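Local coordinates for Boca/mesd chaperone for ywtd beta-propeller-egf protein 1 (Caenorhabditis elegans, PDB 3OFG) that probably acts as an endoplasmic-reticulum chaperone for the maturation of LDL-receptor-type YWTD beta-propeller domains, this chain being its structured domain, at residues 38-43 with 48-53; 72-77 with 84-89; 29-34 with 80-85. One frame throughout, in Å; residues are numbered along the deposited sequence.

Contact 1. Residues 38-43 with 48-53; sequences IWQSQL and VDLQVF
Leu43 and Val48 join the last turn of helix 29-45 to the chain leading into strand 50-56, while Gln40 reaches across to Leu50 and Val52. Helix and strand form the second half of the first split beta-alpha-beta unit of a ferredoxin-like fold; their local axes run nearly antiparallel, at 175°, and approach to 9.5 Å.

Two direct hydrogen bonds link the segments. At the helix-to-strand connection, Val48 N donates to Leu43 O (2.9 Å). One helical turn earlier, the side-chain amide of Gln40 acts as a donor through NE2, 3.1 Å from Leu50 O. The bond is fairly straight, 158° at the hydrogen, and the acceptor lies almost in the amide plane of Gln40. An extended side chain, with CG anti to N (chi1 175°), carries the amide to the strand backbone.

The apolar contacts flank this amide. Val52 CG2 lies 3.7 Å from Gln40 CD, and Leu50 CD1 touches the CG methylene of the same side chain at 3.8 Å. The other methyl of Leu50, CD2, meets Leu43 CD1, the two leucines crossing at about a right angle, so one leucine fork serves both helix residues. Val48 packs its CB against Leu43 CB at 4.2 Å. Phe62 of strand 59-64 contacts Leu50 and Val52, and Phe76 of helix 70-78 contacts Leu43, extending this packing into the domain core. Gln51 points away from the helix and hydrogen-bonds instead to Ser92 and Gly90 of the second subunit.

A water provides the remaining polar link between the backbones: it donates one hydrogen to Gln40 O and one to Val48 O, each bond 2.8 Å long.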
ATOM      1  N   ILE A  38      -1.007 -16.666   6.618  1.00  5.96           N
ATOM      2  CA  ILE A  38      -2.037 -17.684   6.806  1.00  5.66           C
ATOM      3  C   ILE A  38      -3.360 -17.219   6.209  1.00  6.28           C
ATOM      4  O   ILE A  38      -4.034 -17.972   5.473  1.00  6.40           O
ATOM      5  CB  ILE A  38      -2.185 -18.093   8.290  1.00  6.37           C
ATOM      6  CG1 ILE A  38      -0.946 -18.866   8.735  1.00  6.91           C
ATOM      7  CG2 ILE A  38      -3.446 -18.915   8.523  1.00  8.12           C
ATOM      8  CD1 ILE A  38      -0.812 -18.970  10.247  1.00 10.09           C
ATOM      9  N   TRP A  39      -3.773 -15.996   6.514  1.00  6.34           N
ATOM     10  CA  TRP A  39      -5.016 -15.472   5.930  1.00  6.78           C
ATOM     11  C   TRP A  39      -4.919 -15.434   4.413  1.00  7.03           C
ATOM     12  O   TRP A  39      -5.894 -15.750   3.728  1.00  7.05           O
ATOM     13  CB  TRP A  39      -5.389 -14.113   6.503  1.00  6.47           C
ATOM     14  CG  TRP A  39      -5.572 -14.148   7.980  1.00  5.63           C
ATOM     15  CD1 TRP A  39      -6.079 -15.176   8.719  1.00  7.22           C
ATOM     16  CD2 TRP A  39      -5.224 -13.114   8.909  1.00  5.93           C
ATOM     17  NE1 TRP A  39      -6.069 -14.838  10.059  1.00  7.28           N
ATOM     18  CE2 TRP A  39      -5.541 -13.588  10.188  1.00  7.09           C
ATOM     19  CE3 TRP A  39      -4.667 -11.840   8.773  1.00  6.72           C
ATOM     20  CZ2 TRP A  39      -5.321 -12.817  11.332  1.00  7.36           C
ATOM     21  CZ3 TRP A  39      -4.436 -11.090   9.914  1.00  7.03           C
ATOM     22  CH2 TRP A  39      -4.750 -11.594  11.169  1.00  6.57           C
ATOM     23  N   GLN A  40      -3.771 -15.052   3.876  1.00  5.78           N
ATOM     24  CA  GLN A  40      -3.579 -15.059   2.431  1.00  6.51           C
ATOM     25  C   GLN A  40      -3.799 -16.467   1.888  1.00  7.05           C
ATOM     26  O   GLN A  40      -4.449 -16.652   0.838  1.00  6.37           O
ATOM     27  CB  GLN A  40      -2.181 -14.563   2.086  1.00  6.65           C
ATOM     28  CG  GLN A  40      -1.843 -14.646   0.604  1.00  7.32           C
ATOM     29  CD  GLN A  40      -0.397 -14.330   0.343  1.00  8.28           C
ATOM     30  OE1 GLN A  40       0.486 -14.728   1.115  1.00 10.60           O
ATOM     31  NE2 GLN A  40      -0.133 -13.641  -0.756  1.00 10.17           N
ATOM     32  N   SER A  41      -3.265 -17.472   2.564  1.00  5.85           N
ATOM     33  CA  SER A  41      -3.462 -18.859   2.112  1.00  6.61           C
ATOM     34  C   SER A  41      -4.926 -19.275   2.162  1.00  5.82           C
ATOM     35  O   SER A  41      -5.458 -19.875   1.204  1.00  6.56           O
ATOM     36  CB  SER A  41      -2.655 -19.827   2.972  1.00  6.94           C
ATOM     37  OG  SER A  41      -1.260 -19.648   2.763  1.00  8.15           O
ATOM     38  N   GLN A  42      -5.616 -18.958   3.246  1.00  6.05           N
ATOM     39  CA  GLN A  42      -7.019 -19.279   3.379  1.00  6.39           C
ATOM     40  C   GLN A  42      -7.851 -18.573   2.307  1.00  6.70           C
ATOM     41  O   GLN A  42      -8.744 -19.188   1.680  1.00  7.69           O
ATOM     42  CB  GLN A  42      -7.524 -18.924   4.775  1.00  6.89           C
ATOM     43  CG  GLN A  42      -6.912 -19.765   5.859  1.00  7.98           C
ATOM     44  CD  GLN A  42      -7.437 -19.332   7.202  1.00 12.04           C
ATOM     45  OE1 GLN A  42      -6.971 -18.359   7.773  1.00 11.79           O
ATOM     46  NE2 GLN A  42      -8.511 -19.967   7.648  1.00 16.40           N
ATOM     47  N   LEU A  43      -7.546 -17.319   2.012  1.00  6.85           N
ATOM     48  CA  LEU A  43      -8.238 -16.586   0.969  1.00  6.08           C
ATOM     49  C   LEU A  43      -7.930 -17.177  -0.401  1.00  6.32           C
ATOM     50  O   LEU A  43      -8.832 -17.269  -1.238  1.00  6.87           O
ATOM     51  CB  LEU A  43      -7.916 -15.091   1.052  1.00  7.35           C
ATOM     52  CG  LEU A  43      -8.726 -14.409   2.163  1.00  6.50           C
ATOM     53  CD1 LEU A  43      -8.085 -13.098   2.558  1.00 10.03           C
ATOM     54  CD2 LEU A  43     -10.158 -14.162   1.732  1.00 10.08           C
ATOM     55  N   VAL A  48      -9.583 -16.187  -3.815  1.00  8.01           N
ATOM     56  CA  VAL A  48      -9.254 -14.773  -3.793  1.00  9.71           C
ATOM     57  C   VAL A  48      -7.742 -14.626  -3.811  1.00  9.41           C
ATOM     58  O   VAL A  48      -7.089 -14.895  -2.804  1.00 11.34           O
ATOM     59  CB  VAL A  48      -9.818 -14.107  -2.545  1.00 10.20           C
ATOM     60  CG1 VAL A  48      -9.476 -12.622  -2.545  1.00 10.22           C
ATOM     61  CG2 VAL A  48     -11.330 -14.269  -2.501  1.00 10.43           C
ATOM     62  N   ASP A  49      -7.182 -14.224  -4.949  1.00  9.35           N
ATOM     63  CA  ASP A  49      -5.757 -13.989  -5.095  1.00 10.36           C
ATOM     64  C   ASP A  49      -5.389 -12.577  -4.649  1.00  8.92           C
ATOM     65  O   ASP A  49      -6.014 -11.611  -5.046  1.00 10.17           O
ATOM     66  CB  ASP A  49      -5.357 -14.157  -6.568  1.00 13.21           C
ATOM     67  CG  ASP A  49      -5.474 -15.578  -7.057  1.00 19.68           C
ATOM     68  OD1 ASP A  49      -5.040 -16.492  -6.329  1.00 20.84           O
ATOM     69  OD2 ASP A  49      -5.979 -15.770  -8.196  1.00 25.07           O
ATOM     70  N   LEU A  50      -4.341 -12.468  -3.848  1.00  9.65           N
ATOM     71  CA  LEU A  50      -3.902 -11.172  -3.365  1.00  9.04           C
ATOM     72  C   LEU A  50      -2.412 -11.225  -3.084  1.00  8.52           C
ATOM     73  O   LEU A  50      -1.845 -12.291  -2.896  1.00  9.61           O
ATOM     74  CB  LEU A  50      -4.690 -10.740  -2.122  1.00 10.59           C
ATOM     75  CG  LEU A  50      -4.507 -11.672  -0.946  1.00  8.99           C
ATOM     76  CD1 LEU A  50      -3.357 -11.202  -0.055  1.00 12.07           C
ATOM     77  CD2 LEU A  50      -5.771 -11.822  -0.104  1.00 10.33           C
ATOM     78  N   GLN A  51      -1.801 -10.048  -3.038  1.00  7.71           N
ATOM     79  CA  GLN A  51      -0.397  -9.858  -2.682  1.00  7.61           C
ATOM     80  C   GLN A  51      -0.347  -9.126  -1.344  1.00  8.67           C
ATOM     81  O   GLN A  51      -1.101  -8.168  -1.141  1.00  8.29           O
ATOM     82  CB  GLN A  51       0.304  -9.046  -3.788  1.00 11.26           C
ATOM     83  CG  GLN A  51       1.786  -8.811  -3.564  1.00 13.27           C
ATOM     84  CD  GLN A  51       2.473  -8.220  -4.784  1.00 12.21           C
ATOM     85  OE1 GLN A  51       1.829  -7.771  -5.704  1.00 14.09           O
ATOM     86  NE2 GLN A  51       3.790  -8.233  -4.774  1.00 14.25           N
ATOM     87  N   VAL A  52       0.518  -9.549  -0.437  1.00  7.61           N
ATOM     88  CA  VAL A  52       0.640  -8.942   0.881  1.00  7.35           C
ATOM     89  C   VAL A  52       1.896  -8.101   1.006  1.00  8.65           C
ATOM     90  O   VAL A  52       2.982  -8.522   0.614  1.00 10.32           O
ATOM     91  CB  VAL A  52       0.746 -10.027   1.969  1.00  9.63           C
ATOM     92  CG1 VAL A  52       0.849  -9.418   3.356  1.00 12.55           C
ATOM     93  CG2 VAL A  52      -0.448 -10.972   1.907  1.00 12.54           C
ATOM     94  N   PHE A  53       1.744  -6.915   1.577  1.00  7.17           N
ATOM     95  CA  PHE A  53       2.864  -6.068   1.949  1.00  7.29           C
ATOM     96  C   PHE A  53       2.690  -5.720   3.423  1.00  7.27           C
ATOM     97  O   PHE A  53       1.731  -5.061   3.778  1.00  8.68           O
ATOM     98  CB  PHE A  53       2.910  -4.777   1.108  1.00  9.34           C
ATOM     99  CG  PHE A  53       2.982  -5.010  -0.377  1.00 13.19           C
ATOM    100  CD1 PHE A  53       4.200  -5.116  -1.013  1.00 21.36           C
ATOM    101  CD2 PHE A  53       1.837  -5.126  -1.114  1.00 18.23           C
ATOM    102  CE1 PHE A  53       4.254  -5.342  -2.397  1.00 17.21           C
ATOM    103  CE2 PHE A  53       1.894  -5.344  -2.477  1.00 20.77           C
ATOM    104  CZ  PHE A  53       3.100  -5.441  -3.101  1.00 16.79           C
TER
HETATM  105  O   HOH W   1      -4.661 -15.059  -1.497  1.00  9.55           O

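Contact 2. Residues 72-77 with 84-89; sequences EAKKFL and SEVTIE
Lys74 lays its aliphatic chain along Val86 and Ile88, using methylene groups rather than its amine for most of the contact. CG touches Val86 CG1 at 3.7 Å, the two side chains lying alongside and running opposite ways. One carbon farther on, CD meets the terminal methyl of Ile88, CD1, also at 3.7 Å, and the two chains cross obliquely. CE then passes 3.5 Å from Val86 O in van der Waals contact. Fully extended torsions, starting with CG anti to N (chi1 174°), stretch the lysine across the strand in this way. One helical turn on, Leu77 CB packs against Val86 CG2 at 3.9 Å, so the two methyls of this valine are divided between Leu77 and Lys74.

Around this first shell, Leu77 also touches Leu13 and Val15 of strand 12-17 and Trp39 of helix 29-45. Ile88 rests on Ala70 and Phe71, and Val86 on Leu78, while backbone bonds from Thr87 to Phe14 and from Glu89 to Met12 fix the strand against 12-17. A helix packed antiparallel (175°) on the strand that follows it, outermost in this chain's sheet, is the closing alpha-beta element of a ferredoxin-like fold.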
ATOM      1  N   GLU A  72     -15.522  -9.660  -0.094  1.00 13.33           N
ATOM      2  CA  GLU A  72     -15.423 -11.038   0.380  1.00 12.53           C
ATOM      3  C   GLU A  72     -14.225 -11.150   1.317  1.00 11.85           C
ATOM      4  O   GLU A  72     -14.304 -11.791   2.364  1.00 11.49           O
ATOM      5  CB  GLU A  72     -15.254 -11.988  -0.820  1.00 17.68           C
ATOM      6  CG  GLU A  72     -15.028 -13.451  -0.457  0.44 13.28           C
ATOM      7  CD  GLU A  72     -14.827 -14.354  -1.678  0.51 14.42           C
ATOM      8  OE1 GLU A  72     -14.924 -13.869  -2.832  0.49 15.57           O
ATOM      9  OE2 GLU A  72     -14.553 -15.558  -1.476  0.53 19.53           O
ATOM     10  N   ALA A  73     -13.115 -10.525   0.957  1.00 10.99           N
ATOM     11  CA  ALA A  73     -11.914 -10.614   1.785  1.00  9.88           C
ATOM     12  C   ALA A  73     -12.087  -9.882   3.097  1.00  9.66           C
ATOM     13  O   ALA A  73     -11.672 -10.385   4.125  1.00  9.44           O
ATOM     14  CB  ALA A  73     -10.691 -10.093   1.048  1.00 10.43           C
ATOM     15  N   LYS A  74     -12.706  -8.696   3.074  1.00  9.23           N
ATOM     16  CA  LYS A  74     -12.936  -7.964   4.314  1.00 10.54           C
ATOM     17  C   LYS A  74     -13.839  -8.766   5.248  1.00  9.32           C
ATOM     18  O   LYS A  74     -13.592  -8.845   6.432  1.00 11.18           O
ATOM     19  CB  LYS A  74     -13.526  -6.574   4.009  1.00 12.38           C
ATOM     20  CG  LYS A  74     -13.938  -5.807   5.236  1.00 12.12           C
ATOM     21  CD  LYS A  74     -14.296  -4.357   4.915  1.00 13.12           C
ATOM     22  CE  LYS A  74     -14.770  -3.658   6.164  1.00 17.86           C
ATOM     23  NZ  LYS A  74     -15.170  -2.251   5.892  1.00 19.89           N
ATOM     24  N   LYS A  75     -14.899  -9.351   4.700  1.00 10.71           N
ATOM     25  CA  LYS A  75     -15.826 -10.147   5.492  1.00 11.62           C
ATOM     26  C   LYS A  75     -15.097 -11.308   6.157  1.00 10.87           C
ATOM     27  O   LYS A  75     -15.262 -11.559   7.347  1.00 12.17           O
ATOM     28  CB  LYS A  75     -16.974 -10.650   4.602  1.00 17.40           C
ATOM     29  CG  LYS A  75     -17.880 -11.671   5.250  1.00 21.87           C
ATOM     30  CD  LYS A  75     -18.983 -12.093   4.277  1.00 28.18           C
ATOM     31  N   PHE A  76     -14.273 -12.023   5.395  1.00  9.88           N
ATOM     32  CA  PHE A  76     -13.490 -13.129   5.943  1.00  9.25           C
ATOM     33  C   PHE A  76     -12.561 -12.644   7.071  1.00  9.79           C
ATOM     34  O   PHE A  76     -12.475 -13.235   8.144  1.00 10.04           O
ATOM     35  CB  PHE A  76     -12.646 -13.777   4.844  1.00 10.45           C
ATOM     36  CG  PHE A  76     -11.630 -14.757   5.367  1.00 11.22           C
ATOM     37  CD1 PHE A  76     -11.992 -16.072   5.601  1.00 13.10           C
ATOM     38  CD2 PHE A  76     -10.325 -14.365   5.659  1.00 11.02           C
ATOM     39  CE1 PHE A  76     -11.062 -16.991   6.092  1.00 14.58           C
ATOM     40  CE2 PHE A  76      -9.394 -15.281   6.173  1.00 12.41           C
ATOM     41  CZ  PHE A  76      -9.775 -16.586   6.394  1.00 11.32           C
ATOM     42  N   LEU A  77     -11.825 -11.564   6.803  1.00  9.07           N
ATOM     43  CA  LEU A  77     -10.837 -11.088   7.774  1.00  8.41           C
ATOM     44  C   LEU A  77     -11.479 -10.662   9.081  1.00  9.85           C
ATOM     45  O   LEU A  77     -10.946 -10.904  10.159  1.00 10.60           O
ATOM     46  CB  LEU A  77     -10.019  -9.950   7.186  1.00  9.56           C
ATOM     47  CG  LEU A  77      -9.018 -10.397   6.133  1.00  9.19           C
ATOM     48  CD1 LEU A  77      -8.472  -9.177   5.406  1.00 10.88           C
ATOM     49  CD2 LEU A  77      -7.876 -11.194   6.752  1.00 10.32           C
ATOM     50  N   SER A  84      -7.771  -6.617  13.855  0.50  9.03           N
ATOM     51  CA  SER A  84      -8.287  -5.534  14.672  0.50 11.02           C
ATOM     52  C   SER A  84      -9.182  -4.609  13.864  0.50  8.84           C
ATOM     53  O   SER A  84     -10.172  -4.074  14.361  0.50 12.10           O
ATOM     54  CB  SER A  84      -7.126  -4.767  15.267  0.50 10.31           C
ATOM     55  OG  SER A  84      -6.288  -4.238  14.247  0.50 10.61           O
ATOM     56  N   GLU A  85      -8.853  -4.456  12.590  0.50  8.42           N
ATOM     57  CA  GLU A  85      -9.600  -3.573  11.737  0.50 10.13           C
ATOM     58  C   GLU A  85      -9.283  -3.875  10.289  0.50  8.45           C
ATOM     59  O   GLU A  85      -8.275  -4.479   9.955  0.50  6.81           O
ATOM     60  CB  GLU A  85      -9.249  -2.116  12.059  0.50 13.55           C
ATOM     61  N   VAL A  86     -10.143  -3.404   9.418  1.00  9.17           N
ATOM     62  CA  VAL A  86      -9.967  -3.629   7.997  1.00  7.21           C
ATOM     63  C   VAL A  86     -10.640  -2.499   7.280  1.00 10.39           C
ATOM     64  O   VAL A  86     -11.829  -2.221   7.511  1.00 11.46           O
ATOM     65  CB  VAL A  86     -10.618  -4.922   7.493  1.00 10.26           C
ATOM     66  CG1 VAL A  86     -10.422  -5.071   5.986  1.00 11.33           C
ATOM     67  CG2 VAL A  86     -10.061  -6.141   8.203  1.00 13.91           C
ATOM     68  N   THR A  87      -9.914  -1.833   6.402  1.00  7.33           N
ATOM     69  CA  THR A  87     -10.512  -0.791   5.563  1.00  6.85           C
ATOM     70  C   THR A  87     -10.198  -1.072   4.111  1.00  8.01           C
ATOM     71  O   THR A  87      -9.159  -1.696   3.795  1.00  9.60           O
ATOM     72  CB  THR A  87     -10.000   0.591   5.945  1.00  9.63           C
ATOM     73  OG1 THR A  87      -8.586   0.645   5.764  1.00 12.02           O
ATOM     74  CG2 THR A  87     -10.326   0.905   7.399  1.00 13.72           C
ATOM     75  N   ILE A  88     -11.041  -0.618   3.200  1.00  8.50           N
ATOM     76  CA  ILE A  88     -10.851  -0.835   1.775  1.00  8.74           C
ATOM     77  C   ILE A  88     -10.628   0.522   1.171  1.00 10.24           C
ATOM     78  O   ILE A  88     -11.363   1.472   1.479  1.00 10.26           O
ATOM     79  CB  ILE A  88     -12.070  -1.467   1.144  1.00 10.10           C
ATOM     80  CG1 ILE A  88     -12.308  -2.863   1.712  1.00 13.27           C
ATOM     81  CG2 ILE A  88     -11.883  -1.603  -0.345  1.00 11.67           C
ATOM     82  CD1 ILE A  88     -13.678  -3.437   1.367  1.00 16.12           C
ATOM     83  N   GLU A  89      -9.599   0.646   0.341  1.00 11.22           N
ATOM     84  CA  GLU A  89      -9.336   1.900  -0.351  1.00 14.57           C
ATOM     85  C   GLU A  89      -9.033   1.692  -1.820  1.00 10.19           C
ATOM     86  O   GLU A  89      -8.412   0.715  -2.211  1.00 11.55           O
ATOM     87  CB  GLU A  89      -8.181   2.685   0.303  1.00 25.62           C
ATOM     88  CG  GLU A  89      -8.526   3.352   1.648  1.00 26.80           C
TER

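Contact 3. Residues 29-34 with 80-85; sequences RPFTEK and QEFVSE
An edge-to-face aromatic pair, Phe31 with Phe82, joins the first turn of helix 29-45 to the type I turn Gln80-Val83 that leads into strand 83-89 of the ferredoxin-like domain. Phe31 presents its ring edge with CZ foremost, and this atom sits over the centre of the Phe82 ring, 3.5 Å from both CG and CD2 of Phe82. The ring centroids are 4.7 Å apart and the planes are inclined at 57°, a tilted version of the T-shaped pair. Beside it, CE2 of Phe31 reaches Phe82 CB at 3.9 Å. With CG anti to the backbone N (chi1 -173°), the ring of Phe31 continues the course of a CB that already faces the turn.

Trp35, one turn farther along the helix, meets both rings and stands edge-to-face with Phe82. Were Phe82 replaced by an alanine, the edge of Phe31 would probably lose the ring face it packs against, and Trp35 one of its aromatic neighbours. Pro20 in the loop after strand 12-17 also touches Phe82, and Phe31 reaches Val17 and Asp19, so the pair lies where helix 29-45, strand 12-17 and the start of strand 83-89 come together.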
ATOM      1  N   ARG A  29       5.681  -7.627  14.756  1.00  7.28           N
ATOM      2  CA  ARG A  29       5.913  -7.985  13.358  1.00  8.07           C
ATOM      3  C   ARG A  29       5.945  -9.486  13.089  1.00  7.22           C
ATOM      4  O   ARG A  29       5.389  -9.927  12.080  1.00  7.37           O
ATOM      5  CB  ARG A  29       7.174  -7.321  12.790  1.00  9.43           C
ATOM      6  CG  ARG A  29       7.212  -7.436  11.261  1.00 10.75           C
ATOM      7  CD  ARG A  29       8.316  -6.593  10.653  1.00 14.87           C
ATOM      8  NE  ARG A  29       7.930  -5.197  10.553  1.00 19.47           N
ATOM      9  CZ  ARG A  29       7.534  -4.595   9.434  1.00 25.07           C
ATOM     10  NH1 ARG A  29       7.462  -5.260   8.289  1.00 32.69           N
ATOM     11  NH2 ARG A  29       7.214  -3.310   9.469  1.00 27.18           N
ATOM     12  N   PRO A  30       6.609 -10.297  13.918  1.00  8.30           N
ATOM     13  CA  PRO A  30       6.595 -11.739  13.598  1.00  8.28           C
ATOM     14  C   PRO A  30       5.164 -12.312  13.541  1.00  6.89           C
ATOM     15  O   PRO A  30       4.832 -13.143  12.715  1.00  8.65           O
ATOM     16  CB  PRO A  30       7.379 -12.390  14.752  1.00 11.41           C
ATOM     17  CG  PRO A  30       8.170 -11.267  15.374  1.00 12.57           C
ATOM     18  CD  PRO A  30       7.451  -9.968  15.083  1.00  9.16           C
ATOM     19  N   PHE A  31       4.321 -11.848  14.439  1.00  7.67           N
ATOM     20  CA  PHE A  31       2.938 -12.307  14.559  1.00  6.16           C
ATOM     21  C   PHE A  31       2.133 -11.803  13.357  1.00  5.62           C
ATOM     22  O   PHE A  31       1.381 -12.565  12.728  1.00  5.91           O
ATOM     23  CB  PHE A  31       2.412 -11.774  15.886  1.00  8.22           C
ATOM     24  CG  PHE A  31       1.063 -12.273  16.292  1.00  6.86           C
ATOM     25  CD1 PHE A  31       0.930 -13.470  16.976  1.00  8.10           C
ATOM     26  CD2 PHE A  31      -0.060 -11.505  16.103  1.00  9.08           C
ATOM     27  CE1 PHE A  31      -0.323 -13.908  17.401  1.00 10.26           C
ATOM     28  CE2 PHE A  31      -1.311 -11.950  16.532  1.00 11.41           C
ATOM     29  CZ  PHE A  31      -1.420 -13.131  17.194  1.00 10.90           C
ATOM     30  N   THR A  32       2.324 -10.556  12.974  1.00  6.03           N
ATOM     31  CA  THR A  32       1.656 -10.020  11.783  1.00  5.70           C
ATOM     32  C   THR A  32       2.094 -10.746  10.533  1.00  6.11           C
ATOM     33  O   THR A  32       1.266 -11.106   9.708  1.00  6.49           O
ATOM     34  CB  THR A  32       1.993  -8.548  11.669  1.00  6.36           C
ATOM     35  OG1 THR A  32       1.486  -7.916  12.853  1.00  7.26           O
ATOM     36  CG2 THR A  32       1.378  -7.893  10.432  1.00  8.86           C
ATOM     37  N   GLU A  33       3.382 -11.040  10.417  1.00  6.46           N
ATOM     38  CA  GLU A  33       3.878 -11.743   9.241  1.00  6.97           C
ATOM     39  C   GLU A  33       3.325 -13.162   9.216  1.00  6.88           C
ATOM     40  O   GLU A  33       2.898 -13.634   8.138  1.00  9.15           O
ATOM     41  CB  GLU A  33       5.405 -11.727   9.189  1.00  9.49           C
ATOM     42  CG  GLU A  33       5.950 -10.320   8.914  1.00 12.64           C
ATOM     43  CD  GLU A  33       7.434 -10.217   8.650  0.64 28.14           C
ATOM     44  OE1 GLU A  33       8.110 -11.256   8.590  0.62 38.67           O
ATOM     45  OE2 GLU A  33       7.909  -9.071   8.476  0.69 34.19           O
ATOM     46  N   LYS A  34       3.263 -13.837  10.350  1.00  7.56           N
ATOM     47  CA  LYS A  34       2.732 -15.183  10.403  1.00  6.99           C
ATOM     48  C   LYS A  34       1.286 -15.192   9.956  1.00  7.30           C
ATOM     49  O   LYS A  34       0.867 -15.967   9.077  1.00  6.64           O
ATOM     50  CB  LYS A  34       2.827 -15.745  11.819  1.00  8.65           C
ATOM     51  CG  LYS A  34       2.107 -17.064  12.000  1.00  8.89           C
ATOM     52  CD  LYS A  34       2.260 -17.631  13.403  1.00 11.33           C
ATOM     53  CE  LYS A  34       1.361 -18.822  13.624  1.00 13.69           C
ATOM     54  NZ  LYS A  34       1.574 -19.399  14.989  1.00 21.73           N
ATOM     55  N   GLN A  80     -11.756 -13.182  11.835  1.00 10.16           N
ATOM     56  CA  GLN A  80     -10.546 -13.767  12.390  1.00  9.32           C
ATOM     57  C   GLN A  80     -10.145 -13.107  13.704  1.00 10.21           C
ATOM     58  O   GLN A  80     -10.242 -11.893  13.865  1.00 11.74           O
ATOM     59  CB  GLN A  80      -9.393 -13.663  11.367  1.00  9.83           C
ATOM     60  CG  GLN A  80      -9.716 -14.192   9.968  1.00 10.81           C
ATOM     61  CD  GLN A  80     -10.355 -15.555   9.984  1.00 11.31           C
ATOM     62  OE1 GLN A  80      -9.830 -16.490  10.596  1.00 13.16           O
ATOM     63  NE2 GLN A  80     -11.482 -15.680   9.328  1.00 11.60           N
ATOM     64  N   GLU A  81      -9.688 -13.935  14.638  1.00  9.56           N
ATOM     65  CA  GLU A  81      -9.404 -13.472  15.985  1.00 10.21           C
ATOM     66  C   GLU A  81      -8.395 -12.327  16.066  1.00 11.03           C
ATOM     67  O   GLU A  81      -8.513 -11.440  16.915  1.00 11.96           O
ATOM     68  CB  GLU A  81      -8.933 -14.631  16.844  1.00 12.66           C
ATOM     69  CG  GLU A  81      -8.780 -14.258  18.300  1.00 15.19           C
ATOM     70  CD  GLU A  81      -8.095 -15.338  19.125  1.00 17.98           C
ATOM     71  OE1 GLU A  81      -8.032 -16.509  18.692  1.00 21.99           O
ATOM     72  OE2 GLU A  81      -7.612 -14.996  20.212  1.00 17.48           O
ATOM     73  N   PHE A  82      -7.372 -12.366  15.225  1.00  8.81           N
ATOM     74  CA  PHE A  82      -6.242 -11.444  15.360  1.00  7.70           C
ATOM     75  C   PHE A  82      -6.341 -10.202  14.481  1.00  7.46           C
ATOM     76  O   PHE A  82      -5.401  -9.397  14.425  1.00  8.88           O
ATOM     77  CB  PHE A  82      -4.942 -12.193  15.087  1.00  8.34           C
ATOM     78  CG  PHE A  82      -4.736 -13.386  15.983  1.00  8.70           C
ATOM     79  CD1 PHE A  82      -5.160 -13.360  17.296  1.00  8.13           C
ATOM     80  CD2 PHE A  82      -4.120 -14.534  15.508  1.00 11.51           C
ATOM     81  CE1 PHE A  82      -4.981 -14.440  18.126  1.00 10.87           C
ATOM     82  CE2 PHE A  82      -3.950 -15.626  16.341  1.00 12.76           C
ATOM     83  CZ  PHE A  82      -4.377 -15.565  17.645  1.00 11.72           C
ATOM     84  N   VAL A  83      -7.470 -10.024  13.809  1.00  7.75           N
ATOM     85  CA  VAL A  83      -7.718  -8.853  12.967  1.00  7.65           C
ATOM     86  C   VAL A  83      -8.388  -7.788  13.789  1.00 10.12           C
ATOM     87  O   VAL A  83      -9.426  -8.022  14.400  1.00 12.53           O
ATOM     88  CB  VAL A  83      -8.599  -9.235  11.757  1.00  8.53           C
ATOM     89  CG1 VAL A  83      -9.123  -7.995  11.055  1.00  9.55           C
ATOM     90  CG2 VAL A  83      -7.803 -10.094  10.775  1.00  9.85           C
ATOM     91  N   SER A  84      -7.771  -6.617  13.855  0.50  9.03           N
ATOM     92  CA  SER A  84      -8.287  -5.534  14.672  0.50 11.02           C
ATOM     93  C   SER A  84      -9.182  -4.609  13.864  0.50  8.84           C
ATOM     94  O   SER A  84     -10.172  -4.074  14.361  0.50 12.10           O
ATOM     95  CB  SER A  84      -7.126  -4.767  15.267  0.50 10.31           C
ATOM     96  OG  SER A  84      -6.288  -4.238  14.247  0.50 10.61           O
ATOM     97  N   GLU A  85      -8.853  -4.456  12.590  0.50  8.42           N
ATOM     98  CA  GLU A  85      -9.600  -3.573  11.737  0.50 10.13           C
ATOM     99  C   GLU A  85      -9.283  -3.875  10.289  0.50  8.45           C
ATOM    100  O   GLU A  85      -8.275  -4.479   9.955  0.50  6.81           O
ATOM    101  CB  GLU A  85      -9.249  -2.116  12.059  0.50 13.55           C
TER

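After strand 12-17, the chain enters helix 29-45, whose first turn supplies one side of contact 3. Contact 1 closes first, returning the chain through a short connection from the end of this helix to strand 50-56. Strand 59-64 and helix 70-78 follow. Contact 3 then closes its long loop at residues 80-85, enclosing the whole of contact 1, whereas contact 2, opened by 72-77 within that loop, closes last and partly beyond it; contacts 2 and 3 end on the same stretch, sharing Ser84 and Glu85. Contacts 1 and 2 join helices to the two strands that are outermost in this chain's sheet, and Trp39 bridges the set by touching Leu77 and Val83.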